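Local structure of ComZ (Thermus thermophilus, 6QVI) at residues L25-K29 with L77-E81; Q34-R39 with G58-R63. The protein is a competence-associated pilin with a pseudopilin-like domain and a large beta-solenoid domain, and probably acts as a DNA receptor at the tip of the pilus. All blocks are in the same frame, centred on the assembly; numbering follows the deposited sequence.

Contact 1: residues L25-K29 with L77-E81; sequences LQKYK and LAQNE
Y28 on helix 12-40 lies against L77 and A78, where the chain bends into strand 78-84. The tyrosine and leucine side chains pass each other in opposite directions: CB of L77 sits over one face of the Y28 ring in a CH-pi contact, 4.1 Å from the centroid and 28° off the normal. CD1 of L77 reaches CD2 of Y28 at 3.6 Å. A78 brings its small methyl obliquely, with CB 3.8 Å from CZ of Y28. A classic beta bulge sets L77 and A78 together opposite A96 on strand 90-100. A96 and L110 also touch Y28, which makes this the close-packed, apolar half.

Toward solvent the contact is looser and polar. K27 leaves with CG anti to the backbone N (chi1 -163°), bends at its next bond and then runs straight to NZ, which meets the syn lone pair of E81 OE2 at 2.6 Å in a salt bridge. NZ also gives a hydrogen bond to OH of Y28 at 3.0 Å, and that hydroxyl makes a weak one, 3.4 Å, to OE1 of E81. Replacing Y28 with a phenylalanine would probably cost K27 its second acceptor and leave the E81 carboxylate less firmly oriented. Tyrosine thus serves both halves: its ring packs the long helix of the pseudopilin-like domain on its antiparallel sheet, as in type IV pilins, and its hydroxyl links that packing to a surface ion pair.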
loop_
_atom_site.group_PDB
_atom_site.type_symbol
_atom_site.label_atom_id
_atom_site.label_comp_id
_atom_site.label_asym_id
_atom_site.label_seq_id
_atom_site.Cartn_x
_atom_site.Cartn_y
_atom_site.Cartn_z
ATOM N N LEU A 25 12.764 0.687 32.719
ATOM C CA LEU A 25 11.459 0.624 32.084
ATOM C C LEU A 25 11.237 1.781 31.139
ATOM O O LEU A 25 10.753 1.580 30.029
ATOM C CB LEU A 25 10.360 0.630 33.125
ATOM C CG LEU A 25 9.038 0.329 32.429
ATOM C CD1 LEU A 25 8.880 -1.159 32.227
ATOM C CD2 LEU A 25 7.881 0.867 33.222
ATOM N N GLN A 26 11.610 2.997 31.539
ATOM C CA GLN A 26 11.247 4.114 30.690
ATOM C C GLN A 26 12.203 4.262 29.530
ATOM O O GLN A 26 11.797 4.750 28.466
ATOM C CB GLN A 26 11.126 5.411 31.508
ATOM C CG GLN A 26 10.200 5.239 32.739
ATOM C CD GLN A 26 8.715 5.562 32.461
ATOM O OE1 GLN A 26 8.393 6.429 31.643
ATOM N NE2 GLN A 26 7.811 4.838 33.131
ATOM N N LYS A 27 13.421 3.748 29.662
ATOM C CA LYS A 27 14.326 3.748 28.518
ATOM C C LYS A 27 13.794 2.847 27.422
ATOM O O LYS A 27 13.669 3.260 26.258
ATOM C CB LYS A 27 15.705 3.266 28.945
ATOM C CG LYS A 27 16.819 3.588 27.996
ATOM C CD LYS A 27 17.793 2.423 27.965
ATOM C CE LYS A 27 18.952 2.687 27.036
ATOM N NZ LYS A 27 19.828 1.478 27.024
ATOM N N TYR A 28 13.446 1.614 27.785
ATOM C CA TYR A 28 13.037 0.655 26.775
ATOM C C TYR A 28 11.556 0.736 26.432
ATOM O O TYR A 28 11.159 0.175 25.418
ATOM C CB TYR A 28 13.420 -0.751 27.222
ATOM C CG TYR A 28 14.900 -0.944 27.105
ATOM C CD1 TYR A 28 15.760 -0.731 28.195
ATOM C CD2 TYR A 28 15.459 -1.287 25.882
ATOM C CE1 TYR A 28 17.157 -0.898 28.070
ATOM C CE2 TYR A 28 16.836 -1.466 25.750
ATOM C CZ TYR A 28 17.681 -1.267 26.841
ATOM O OH TYR A 28 19.034 -1.436 26.669
ATOM N N LYS A 29 10.742 1.471 27.206
ATOM C CA LYS A 29 9.426 1.853 26.722
ATOM C C LYS A 29 9.553 2.863 25.592
ATOM O O LYS A 29 8.782 2.807 24.629
ATOM C CB LYS A 29 8.585 2.427 27.864
ATOM C CG LYS A 29 7.245 3.101 27.456
ATOM C CD LYS A 29 6.304 3.280 28.679
ATOM C CE LYS A 29 6.466 4.650 29.367
ATOM N NZ LYS A 29 5.603 5.754 28.848
ATOM N N LEU A 77 16.430 -7.380 26.514
ATOM C CA LEU A 77 16.908 -6.117 25.956
ATOM C C LEU A 77 18.105 -5.528 26.690
ATOM O O LEU A 77 18.804 -4.700 26.100
ATOM C CB LEU A 77 15.819 -5.059 25.972
ATOM C CG LEU A 77 14.467 -5.445 25.441
ATOM C CD1 LEU A 77 13.517 -4.299 25.766
ATOM C CD2 LEU A 77 14.580 -5.736 23.963
ATOM N N ALA A 78 18.339 -5.885 27.964
ATOM C CA ALA A 78 19.496 -5.334 28.684
ATOM C C ALA A 78 19.774 -6.138 29.945
ATOM O O ALA A 78 18.874 -6.361 30.761
ATOM C CB ALA A 78 19.295 -3.861 29.068
ATOM N N GLN A 79 20.995 -6.617 30.068
ATOM C CA GLN A 79 21.387 -7.409 31.203
ATOM C C GLN A 79 22.444 -6.664 31.946
ATOM O O GLN A 79 23.436 -6.310 31.383
ATOM C CB GLN A 79 21.921 -8.732 30.742
ATOM C CG GLN A 79 22.162 -9.694 31.859
ATOM C CD GLN A 79 21.651 -11.064 31.542
ATOM O OE1 GLN A 79 22.356 -12.043 31.680
ATOM N NE2 GLN A 79 20.416 -11.141 31.126
ATOM N N ASN A 80 22.181 -6.361 33.204
ATOM C CA ASN A 80 23.083 -5.634 34.081
ATOM C C ASN A 80 23.538 -4.279 33.605
ATOM O O ASN A 80 24.594 -3.835 33.942
ATOM C CB ASN A 80 24.245 -6.508 34.484
ATOM C CG ASN A 80 23.792 -7.721 35.225
ATOM O OD1 ASN A 80 23.006 -7.624 36.126
ATOM N ND2 ASN A 80 24.258 -8.865 34.833
ATOM N N GLU A 81 22.702 -3.578 32.880
ATOM C CA GLU A 81 23.072 -2.281 32.400
ATOM C C GLU A 81 23.107 -1.377 33.589
ATOM O O GLU A 81 22.251 -1.452 34.407
ATOM C CB GLU A 81 22.023 -1.822 31.419
ATOM C CG GLU A 81 22.226 -0.450 30.829
ATOM C CD GLU A 81 21.723 -0.369 29.411
ATOM O OE1 GLU A 81 21.790 -1.375 28.692
ATOM O OE2 GLU A 81 21.268 0.704 29.007
#

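Contact 2: residues Q34-R39 with G58-R63; sequences QQYVWR and GLDLDR
The guanidinium of R63 is sandwiched: OE1 of Q34 lies over one face, 2.9 Å above the plane, and CD1 of W38 over the other, while Q34 O and CG2 of V37 meet its edge. The W38 indole in turn receives CG of R63 over its five-membered ring, 3.7 Å from the centroid, a CH-pi contact suited to a long side chain whose aliphatic part can lie on an aromatic. This pins the loop that follows the long helix of the pilin-like domain back onto that helix. D60, D62, D64 and G65 recall the DxDxDG pattern of calcium-binding loops, a resemblance that does not by itself establish a metal site. The D60 carboxylate lies close to the W38 ring, its plane steeply inclined to the indole, and accepts from the backbone N of D64 and G65.

Q35 is the buried polar link. Its amide can give and accept at once: NE2 donates to D60 O at 2.6 Å, and OE1 accepts from D60 N at 3.0 Å, so both backbone groups of D60 are engaged. R39, whose NE is held by T53 O, steadies this amide with NH1, 3.0 Å from OE1 of Q35. On the helix, Q34 O accepts from W38 N and, at 2.9 Å, from NH2 of R63, the two donors arriving from opposite faces of its plane.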
loop_
_atom_site.group_PDB
_atom_site.type_symbol
_atom_site.label_atom_id
_atom_site.label_comp_id
_atom_site.label_asym_id
_atom_site.label_seq_id
_atom_site.Cartn_x
_atom_site.Cartn_y
_atom_site.Cartn_z
ATOM N N GLN A 34 9.724 3.286 19.775
ATOM C CA GLN A 34 10.449 3.645 18.568
ATOM C C GLN A 34 10.480 2.478 17.591
ATOM O O GLN A 34 10.443 2.675 16.372
ATOM C CB GLN A 34 11.867 4.106 18.880
ATOM C CG GLN A 34 12.448 4.790 17.667
ATOM C CD GLN A 34 13.951 4.802 17.634
ATOM O OE1 GLN A 34 14.578 3.801 17.272
ATOM N NE2 GLN A 34 14.542 5.941 17.945
ATOM N N GLN A 35 10.493 1.253 18.111
ATOM C CA GLN A 35 10.305 0.096 17.257
ATOM C C GLN A 35 8.906 0.089 16.659
ATOM O O GLN A 35 8.706 -0.456 15.571
ATOM C CB GLN A 35 10.569 -1.177 18.059
ATOM C CG GLN A 35 12.056 -1.463 18.250
ATOM C CD GLN A 35 12.634 -2.200 17.058
ATOM O OE1 GLN A 35 12.093 -3.214 16.634
ATOM N NE2 GLN A 35 13.708 -1.672 16.489
ATOM N N TYR A 36 7.934 0.710 17.348
ATOM C CA TYR A 36 6.580 0.803 16.821
ATOM C C TYR A 36 6.465 1.852 15.716
ATOM O O TYR A 36 5.716 1.657 14.761
ATOM C CB TYR A 36 5.593 1.119 17.945
ATOM C CG TYR A 36 4.342 1.832 17.447
ATOM C CD1 TYR A 36 4.218 3.213 17.528
ATOM C CD2 TYR A 36 3.291 1.109 16.874
ATOM C CE1 TYR A 36 3.097 3.851 17.072
ATOM C CE2 TYR A 36 2.142 1.744 16.412
ATOM C CZ TYR A 36 2.053 3.120 16.513
ATOM O OH TYR A 36 0.922 3.778 16.061
ATOM N N VAL A 37 7.187 2.959 15.828
ATOM C CA VAL A 37 7.157 3.974 14.778
ATOM C C VAL A 37 8.015 3.557 13.599
ATOM O O VAL A 37 7.797 4.024 12.480
ATOM C CB VAL A 37 7.595 5.366 15.282
ATOM C CG1 VAL A 37 6.970 5.686 16.643
ATOM C CG2 VAL A 37 9.122 5.481 15.311
ATOM N N TRP A 38 9.038 2.728 13.815
ATOM C CA TRP A 38 9.823 2.357 12.651
ATOM C C TRP A 38 9.044 1.444 11.717
ATOM O O TRP A 38 9.292 1.458 10.500
ATOM C CB TRP A 38 11.144 1.692 13.056
ATOM C CG TRP A 38 12.032 1.537 11.855
ATOM C CD1 TRP A 38 12.548 2.547 11.066
ATOM C CD2 TRP A 38 12.454 0.309 11.252
ATOM N NE1 TRP A 38 13.273 2.015 10.023
ATOM C CE2 TRP A 38 13.235 0.647 10.111
ATOM C CE3 TRP A 38 12.257 -1.041 11.564
ATOM C CZ2 TRP A 38 13.822 -0.321 9.292
ATOM C CZ3 TRP A 38 12.834 -1.999 10.749
ATOM C CH2 TRP A 38 13.611 -1.635 9.625
ATOM N N ARG A 39 8.055 0.723 12.242
ATOM C CA ARG A 39 7.193 -0.116 11.421
ATOM C C ARG A 39 5.978 0.618 10.893
ATOM O O ARG A 39 5.361 0.131 9.940
ATOM C CB ARG A 39 6.726 -1.312 12.245
ATOM C CG ARG A 39 7.726 -2.417 12.307
ATOM C CD ARG A 39 7.346 -3.402 13.355
ATOM N NE ARG A 39 8.256 -4.541 13.330
ATOM C CZ ARG A 39 9.453 -4.563 13.913
ATOM N NH1 ARG A 39 9.908 -3.487 14.551
ATOM N NH2 ARG A 39 10.200 -5.658 13.832
ATOM N N GLY A 58 9.636 -10.545 16.575
ATOM C CA GLY A 58 10.934 -10.093 17.018
ATOM C C GLY A 58 11.083 -8.604 16.827
ATOM O O GLY A 58 10.191 -7.915 16.337
ATOM N N LEU A 59 12.245 -8.120 17.218
ATOM C CA LEU A 59 12.566 -6.718 17.068
ATOM C C LEU A 59 13.740 -6.564 16.127
ATOM O O LEU A 59 14.605 -7.437 16.032
ATOM C CB LEU A 59 12.930 -6.072 18.409
ATOM C CG LEU A 59 11.941 -6.231 19.542
ATOM C CD1 LEU A 59 12.357 -5.334 20.695
ATOM C CD2 LEU A 59 10.558 -5.883 19.070
ATOM N N ASP A 60 13.762 -5.412 15.464
ATOM C CA ASP A 60 14.841 -5.028 14.577
ATOM C C ASP A 60 15.639 -4.003 15.361
ATOM O O ASP A 60 15.558 -2.797 15.126
ATOM C CB ASP A 60 14.290 -4.467 13.271
ATOM C CG ASP A 60 15.370 -4.226 12.236
ATOM O OD1 ASP A 60 15.031 -3.920 11.071
ATOM O OD2 ASP A 60 16.563 -4.351 12.587
ATOM N N LEU A 61 16.438 -4.510 16.305
ATOM C CA LEU A 61 17.179 -3.627 17.199
ATOM C C LEU A 61 18.207 -2.838 16.425
ATOM O O LEU A 61 18.464 -1.671 16.735
ATOM C CB LEU A 61 17.874 -4.461 18.266
ATOM C CG LEU A 61 16.879 -5.255 19.082
ATOM C CD1 LEU A 61 17.585 -6.102 20.058
ATOM C CD2 LEU A 61 16.041 -4.254 19.869
ATOM N N ASP A 62 18.824 -3.465 15.432
ATOM C CA ASP A 62 19.678 -2.698 14.546
ATOM C C ASP A 62 18.914 -1.586 13.837
ATOM O O ASP A 62 19.423 -0.470 13.699
ATOM C CB ASP A 62 20.329 -3.579 13.509
ATOM C CG ASP A 62 21.206 -2.778 12.603
ATOM O OD1 ASP A 62 20.680 -2.084 11.712
ATOM O OD2 ASP A 62 22.444 -2.895 12.772
ATOM N N ARG A 63 17.724 -1.907 13.302
ATOM C CA ARG A 63 17.044 -1.138 12.236
ATOM C C ARG A 63 17.778 -1.280 10.898
ATOM O O ARG A 63 18.106 -0.297 10.244
ATOM C CB ARG A 63 16.842 0.343 12.599
ATOM C CG ARG A 63 15.465 0.674 13.226
ATOM C CD ARG A 63 15.523 1.854 14.246
ATOM N NE ARG A 63 14.190 2.338 14.615
ATOM C CZ ARG A 63 13.743 3.569 14.369
ATOM N NH1 ARG A 63 14.520 4.448 13.752
ATOM N NH2 ARG A 63 12.513 3.920 14.719
#

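How the contacts relate
From the N terminus, helix 12-40 first presents residues 25-29 and then, further along, 34-39. Beyond the helix the chain passes through a partly unmodelled loop, which includes C51, disulfide-linked to C209 in a structure of this protein, and returns at 58-63 to close contact 2. It then enters strand 74-76 and reaches 77-81, closing contact 1. The loop that contact 2 closes thus lies wholly within the longer one closed by contact 1, and both hang on the same helix with their centres about 15 Å apart. Contact 1 fastens the helix to the antiparallel sheet; contact 2 fastens it to the connecting loop. The two touch directly, CD2 of L77 packing 4.0 Å from CD1 of L59.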